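Local coordinates for (R)-specific enoyl-CoA hydratase (Pseudomonas aeruginosa, PDB 5CPG), which catalyses the (R)-specific hydration of trans-2-enoyl-CoA to (R)-3-hydroxyacyl-CoA, as a dimeric hotdog-fold enzyme of the MaoC family, at residues 53-67 with 87-101. Residues are numbered along the deposited sequence; the frame is centred on the assembly and turned at random.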
loop_
_atom_site.group_PDB
_atom_site.type_symbol
_atom_site.label_atom_id
_atom_site.label_comp_id
_atom_site.label_asym_id
_atom_site.label_seq_id
_atom_site.Cartn_x
_atom_site.Cartn_y
_atom_site.Cartn_z
ATOM N N PHE A 53 6.677 18.783 -11.270
ATOM C CA PHE A 53 6.265 17.677 -12.128
ATOM C C PHE A 53 5.342 18.112 -13.273
ATOM O O PHE A 53 5.152 17.353 -14.229
ATOM C CB PHE A 53 5.573 16.573 -11.301
ATOM C CG PHE A 53 6.379 16.101 -10.107
ATOM C CD1 PHE A 53 7.411 15.183 -10.253
ATOM C CD2 PHE A 53 6.084 16.577 -8.832
ATOM C CE1 PHE A 53 8.148 14.752 -9.149
ATOM C CE2 PHE A 53 6.816 16.147 -7.715
ATOM C CZ PHE A 53 7.850 15.242 -7.887
ATOM N N LYS A 54 4.742 19.298 -13.156
ATOM C CA LYS A 54 3.880 19.874 -14.199
ATOM C C LYS A 54 2.564 19.149 -14.429
ATOM O O LYS A 54 1.754 19.580 -15.243
ATOM C CB LYS A 54 4.635 19.954 -15.550
ATOM C CG LYS A 54 5.930 20.725 -15.463
ATOM C CD LYS A 54 5.686 22.168 -15.120
ATOM C CE LYS A 54 7.017 22.902 -15.096
ATOM N NZ LYS A 54 6.869 24.387 -14.892
ATOM N N GLU A 55 2.350 18.053 -13.706
ATOM C CA GLU A 55 1.152 17.266 -13.821
ATOM C C GLU A 55 1.059 16.417 -12.563
ATOM O O GLU A 55 2.010 16.382 -11.765
ATOM C CB GLU A 55 1.200 16.348 -15.060
ATOM C CG GLU A 55 2.380 15.387 -14.937
ATOM C CD GLU A 55 2.594 14.499 -16.171
ATOM O OE1 GLU A 55 1.882 14.666 -17.178
ATOM O OE2 GLU A 55 3.490 13.634 -16.122
ATOM N N ARG A 56 -0.073 15.747 -12.365
ATOM C CA ARG A 56 -0.250 14.966 -11.141
ATOM C C ARG A 56 0.644 13.717 -11.139
ATOM O O ARG A 56 0.998 13.173 -12.177
ATOM C CB ARG A 56 -1.710 14.591 -10.967
ATOM C CG ARG A 56 -2.610 15.751 -10.491
ATOM C CD ARG A 56 -4.064 15.373 -10.615
ATOM N NE ARG A 56 -4.454 15.273 -12.015
ATOM C CZ ARG A 56 -5.675 14.970 -12.416
ATOM N NH1 ARG A 56 -6.624 14.723 -11.522
ATOM N NH2 ARG A 56 -5.953 14.896 -13.710
ATOM N N ILE A 57 0.998 13.257 -9.947
ATOM C CA ILE A 57 1.821 12.049 -9.821
ATOM C C ILE A 57 1.108 11.056 -8.876
ATOM O O ILE A 57 0.270 11.448 -8.068
ATOM C CB ILE A 57 3.246 12.356 -9.280
ATOM C CG1 ILE A 57 3.198 12.840 -7.838
ATOM C CG2 ILE A 57 3.938 13.427 -10.128
ATOM C CD1 ILE A 57 4.565 13.051 -7.240
ATOM N N ALA A 58 1.491 9.787 -8.970
ATOM C CA ALA A 58 0.851 8.746 -8.157
ATOM C C ALA A 58 1.462 8.750 -6.774
ATOM O O ALA A 58 2.601 9.194 -6.584
ATOM C CB ALA A 58 1.040 7.370 -8.812
ATOM N N HIS A 59 0.708 8.257 -5.808
ATOM C CA HIS A 59 1.275 8.001 -4.484
ATOM C C HIS A 59 2.325 6.917 -4.585
ATOM O O HIS A 59 2.114 5.906 -5.244
ATOM C CB HIS A 59 0.172 7.567 -3.523
ATOM C CG HIS A 59 -1.022 8.483 -3.501
ATOM N ND1 HIS A 59 -1.985 8.483 -4.481
ATOM C CD2 HIS A 59 -1.433 9.367 -2.563
ATOM C CE1 HIS A 59 -2.941 9.350 -4.156
ATOM N NE2 HIS A 59 -2.626 9.895 -2.992
ATOM N N GLY A 60 3.457 7.106 -3.908
ATOM C CA GLY A 60 4.487 6.080 -3.967
ATOM C C GLY A 60 3.981 4.718 -3.579
ATOM O O GLY A 60 4.344 3.718 -4.199
ATOM N N MET A 61 3.128 4.671 -2.554
ATOM C CA MET A 61 2.657 3.401 -2.035
ATOM C C MET A 61 1.627 2.696 -2.936
ATOM O O MET A 61 1.250 1.571 -2.643
ATOM C CB MET A 61 2.081 3.615 -0.628
ATOM C CG MET A 61 1.650 2.388 0.150
ATOM S SD MET A 61 2.977 1.195 0.388
ATOM C CE MET A 61 3.957 2.062 1.617
ATOM N N LEU A 62 1.172 3.360 -4.010
ATOM C CA LEU A 62 0.357 2.665 -5.018
ATOM C C LEU A 62 1.133 1.415 -5.514
ATOM O O LEU A 62 0.537 0.349 -5.728
ATOM C CB LEU A 62 -0.012 3.593 -6.179
ATOM C CG LEU A 62 -0.812 2.950 -7.340
ATOM C CD1 LEU A 62 -2.151 2.430 -6.852
ATOM C CD2 LEU A 62 -0.997 3.940 -8.481
ATOM N N SER A 63 2.451 1.494 -5.645
ATOM C CA SER A 63 3.176 0.304 -6.058
ATOM C C SER A 63 3.113 -0.830 -5.039
ATOM O O SER A 63 3.135 -1.987 -5.438
ATOM C CB SER A 63 4.638 0.627 -6.339
ATOM O OG SER A 63 4.753 1.385 -7.529
ATOM N N GLY A 64 3.050 -0.504 -3.736
ATOM C CA GLY A 64 2.914 -1.558 -2.735
ATOM C C GLY A 64 1.574 -2.241 -2.908
ATOM O O GLY A 64 1.462 -3.430 -2.793
ATOM N N ALA A 65 0.537 -1.458 -3.186
ATOM C CA ALA A 65 -0.746 -2.037 -3.475
ATOM C C ALA A 65 -0.715 -3.005 -4.669
ATOM O O ALA A 65 -1.266 -4.109 -4.601
ATOM C CB ALA A 65 -1.783 -0.914 -3.715
ATOM N N LEU A 66 -0.096 -2.585 -5.758
ATOM C CA LEU A 66 -0.026 -3.426 -6.966
ATOM C C LEU A 66 0.779 -4.694 -6.706
ATOM O O LEU A 66 0.372 -5.763 -7.106
ATOM C CB LEU A 66 0.598 -2.618 -8.123
ATOM C CG LEU A 66 -0.278 -1.425 -8.526
ATOM C CD1 LEU A 66 0.460 -0.606 -9.570
ATOM C CD2 LEU A 66 -1.623 -1.938 -9.085
ATOM N N ILE A 67 1.916 -4.563 -6.006
ATOM C CA ILE A 67 2.717 -5.720 -5.625
ATOM C C ILE A 67 1.870 -6.716 -4.833
ATOM O O ILE A 67 1.915 -7.917 -5.100
ATOM C CB ILE A 67 3.944 -5.298 -4.802
ATOM C CG1 ILE A 67 4.982 -4.679 -5.745
ATOM C CG2 ILE A 67 4.548 -6.487 -4.058
ATOM C CD1 ILE A 67 6.127 -3.897 -5.010
ATOM N N LEU A 87 10.038 -2.175 0.648
ATOM C CA LEU A 87 9.900 -1.349 -0.547
ATOM C C LEU A 87 10.971 -0.281 -0.575
ATOM O O LEU A 87 11.206 0.433 0.419
ATOM C CB LEU A 87 8.512 -0.669 -0.583
ATOM C CG LEU A 87 7.348 -1.652 -0.622
ATOM C CD1 LEU A 87 6.038 -0.899 -0.281
ATOM C CD2 LEU A 87 7.211 -2.253 -2.016
ATOM N N ARG A 88 11.610 -0.126 -1.724
ATOM C CA ARG A 88 12.454 1.063 -1.892
ATOM C C ARG A 88 11.891 1.805 -3.095
ATOM O O ARG A 88 11.701 1.215 -4.160
ATOM C CB ARG A 88 13.903 0.662 -2.099
ATOM C CG ARG A 88 14.459 -0.111 -0.907
ATOM C CD ARG A 88 15.826 -0.750 -1.149
ATOM N NE ARG A 88 15.813 -1.930 -2.034
ATOM C CZ ARG A 88 15.539 -3.175 -1.631
ATOM N NH1 ARG A 88 15.196 -3.448 -0.365
ATOM N NH2 ARG A 88 15.582 -4.171 -2.492
ATOM N N PHE A 89 11.617 3.088 -2.913
ATOM C CA PHE A 89 10.974 3.920 -3.946
ATOM C C PHE A 89 12.068 4.659 -4.726
ATOM O O PHE A 89 12.711 5.578 -4.219
ATOM C CB PHE A 89 9.977 4.898 -3.323
ATOM C CG PHE A 89 8.933 4.229 -2.455
ATOM C CD1 PHE A 89 7.833 3.585 -3.018
ATOM C CD2 PHE A 89 9.051 4.263 -1.067
ATOM C CE1 PHE A 89 6.892 2.954 -2.227
ATOM C CE2 PHE A 89 8.110 3.672 -0.264
ATOM C CZ PHE A 89 7.035 2.998 -0.815
ATOM N N THR A 90 12.281 4.215 -5.953
ATOM C CA THR A 90 13.454 4.607 -6.736
ATOM C C THR A 90 13.184 5.787 -7.630
ATOM O O THR A 90 13.987 6.715 -7.723
ATOM C CB THR A 90 13.912 3.442 -7.587
ATOM O OG1 THR A 90 14.040 2.304 -6.745
ATOM C CG2 THR A 90 15.314 3.758 -8.205
ATOM N N ARG A 91 12.013 5.768 -8.241
ATOM C CA ARG A 91 11.609 6.824 -9.180
ATOM C C ARG A 91 10.149 7.170 -8.968
ATOM O O ARG A 91 9.360 6.299 -8.653
ATOM C CB ARG A 91 11.821 6.372 -10.638
ATOM C CG ARG A 91 13.303 6.196 -11.045
ATOM C CD ARG A 91 13.449 5.609 -12.439
ATOM N NE ARG A 91 14.858 5.585 -12.889
ATOM C CZ ARG A 91 15.722 4.620 -12.585
ATOM N NH1 ARG A 91 15.333 3.588 -11.831
ATOM N NH2 ARG A 91 16.976 4.677 -13.038
ATOM N N PRO A 92 9.771 8.425 -9.210
ATOM C CA PRO A 92 8.348 8.763 -9.150
ATOM C C PRO A 92 7.544 8.147 -10.298
ATOM O O PRO A 92 8.080 7.772 -11.356
ATOM C CB PRO A 92 8.345 10.282 -9.267
ATOM C CG PRO A 92 9.585 10.576 -10.019
ATOM C CD PRO A 92 10.593 9.586 -9.599
ATOM N N VAL A 93 6.254 8.036 -10.069
ATOM C CA VAL A 93 5.332 7.520 -11.064
ATOM C C VAL A 93 4.368 8.644 -11.400
ATOM O O VAL A 93 3.801 9.261 -10.481
ATOM C CB VAL A 93 4.572 6.313 -10.532
ATOM C CG1 VAL A 93 3.537 5.800 -11.576
ATOM C CG2 VAL A 93 5.571 5.193 -10.122
ATOM N N LYS A 94 4.180 8.918 -12.693
ATOM C CA LYS A 94 3.387 10.081 -13.074
ATOM C C LYS A 94 2.068 9.638 -13.669
ATOM O O LYS A 94 1.940 8.489 -14.107
ATOM C CB LYS A 94 4.174 10.961 -14.057
ATOM C CG LYS A 94 5.503 11.451 -13.467
ATOM C CD LYS A 94 6.320 12.278 -14.444
ATOM C CE LYS A 94 6.729 11.467 -15.658
ATOM N NZ LYS A 94 7.921 12.033 -16.362
ATOM N N LEU A 95 1.085 10.524 -13.632
ATOM C CA LEU A 95 -0.171 10.297 -14.329
ATOM C C LEU A 95 0.116 9.917 -15.766
ATOM O O LEU A 95 0.915 10.579 -16.440
ATOM C CB LEU A 95 -1.033 11.557 -14.273
ATOM C CG LEU A 95 -2.388 11.486 -14.959
ATOM C CD1 LEU A 95 -3.265 10.434 -14.281
ATOM C CD2 LEU A 95 -3.025 12.888 -14.873
ATOM N N GLY A 96 -0.500 8.834 -16.244
ATOM C CA GLY A 96 -0.213 8.399 -17.603
ATOM C C GLY A 96 0.955 7.450 -17.806
ATOM O O GLY A 96 1.279 7.077 -18.934
ATOM N N ASP A 97 1.618 7.051 -16.726
ATOM C CA ASP A 97 2.614 5.989 -16.809
ATOM C C ASP A 97 1.913 4.641 -16.835
ATOM O O ASP A 97 0.732 4.569 -16.520
ATOM C CB ASP A 97 3.575 6.058 -15.600
ATOM C CG ASP A 97 4.563 7.191 -15.707
ATOM O OD1 ASP A 97 4.656 7.824 -16.768
ATOM O OD2 ASP A 97 5.283 7.469 -14.724
ATOM N N ASP A 98 2.623 3.561 -17.218
ATOM C CA ASP A 98 2.080 2.199 -17.119
ATOM C C ASP A 98 3.087 1.405 -16.327
ATOM O O ASP A 98 4.263 1.492 -16.620
ATOM C CB ASP A 98 1.889 1.535 -18.483
ATOM C CG ASP A 98 0.688 2.059 -19.228
ATOM O OD1 ASP A 98 -0.447 1.650 -18.885
ATOM O OD2 ASP A 98 0.887 2.837 -20.189
ATOM N N LEU A 99 2.628 0.645 -15.355
ATOM C CA LEU A 99 3.582 -0.074 -14.513
ATOM C C LEU A 99 3.487 -1.565 -14.746
ATOM O O LEU A 99 2.424 -2.115 -14.983
ATOM C CB LEU A 99 3.332 0.230 -13.026
ATOM C CG LEU A 99 3.417 1.686 -12.655
ATOM C CD1 LEU A 99 3.189 1.821 -11.138
ATOM C CD2 LEU A 99 4.763 2.267 -13.054
ATOM N N LYS A 100 4.633 -2.226 -14.626
ATOM C CA LYS A 100 4.691 -3.670 -14.653
ATOM C C LYS A 100 5.344 -4.172 -13.374
ATOM O O LYS A 100 6.489 -3.786 -13.084
ATOM C CB LYS A 100 5.489 -4.150 -15.878
ATOM C CG LYS A 100 5.738 -5.643 -15.890
ATOM C CD LYS A 100 6.617 -6.016 -17.069
ATOM C CE LYS A 100 7.874 -5.113 -17.100
ATOM N NZ LYS A 100 8.825 -5.394 -18.237
ATOM N N VAL A 101 4.596 -4.935 -12.595
ATOM C CA VAL A 101 5.139 -5.622 -11.435
ATOM C C VAL A 101 5.770 -6.918 -11.904
ATOM O O VAL A 101 5.143 -7.694 -12.651
ATOM C CB VAL A 101 4.064 -5.943 -10.380
ATOM C CG1 VAL A 101 4.652 -6.823 -9.298
ATOM C CG2 VAL A 101 3.487 -4.639 -9.805
HETATM O O HOH W 1 5.103 8.314 -7.409
#
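Backbone bonds join the loop 53-58 to the connection 93-95: Leu95 N donates to Arg56 O (3.0 Å) and Ala58 N to Val93 O (2.8 Å), both nearly straight, around the single bridge of Ile57 with Lys94. One water extends the pairing, donating to Ala58 O and accepting from Val93 N. Asp97 OD2 takes Lys94 N (2.7 Å) from above its carboxylate plane, bracing the type II turn 94-97, where Gly96, lacking CB, adopts phi 88° without crowding the preceding carbonyl O.

Here charged ends lie against aliphatic chain. Glu55 OE2 is 3.4 Å from Lys94 CB but 4.7 Å from Lys94 NZ, probably a loose attraction. The Arg56 and Leu95 side chains run alongside, NH2 near CD2, while Arg56 NH1 pairs with Glu25.

Apolar groups pack one side of helix 62-67 and Met61 just before it. Ile67 CD1 touches Leu87 CD2 (3.6 Å), their chains oppositely directed; Leu66 sets CB on Val101 CG2 (3.9 Å) and CD1 on Leu99 CD1. Met61, folded back (chi2 58°, chi3 73°), brings SD to Leu87 CD1 (3.8 Å) and CE to the edge of the Phe89 ring, which also meets Tyr82 of the second subunit. Gly64, without a side chain, admits Leu87 CD1 and Met61 SD.

Directional bonds thus fix the loops' register, while aliphatic contacts with strands 87-89 and 98-101 pack the hotdog helix on its sheet beside the dimer interface.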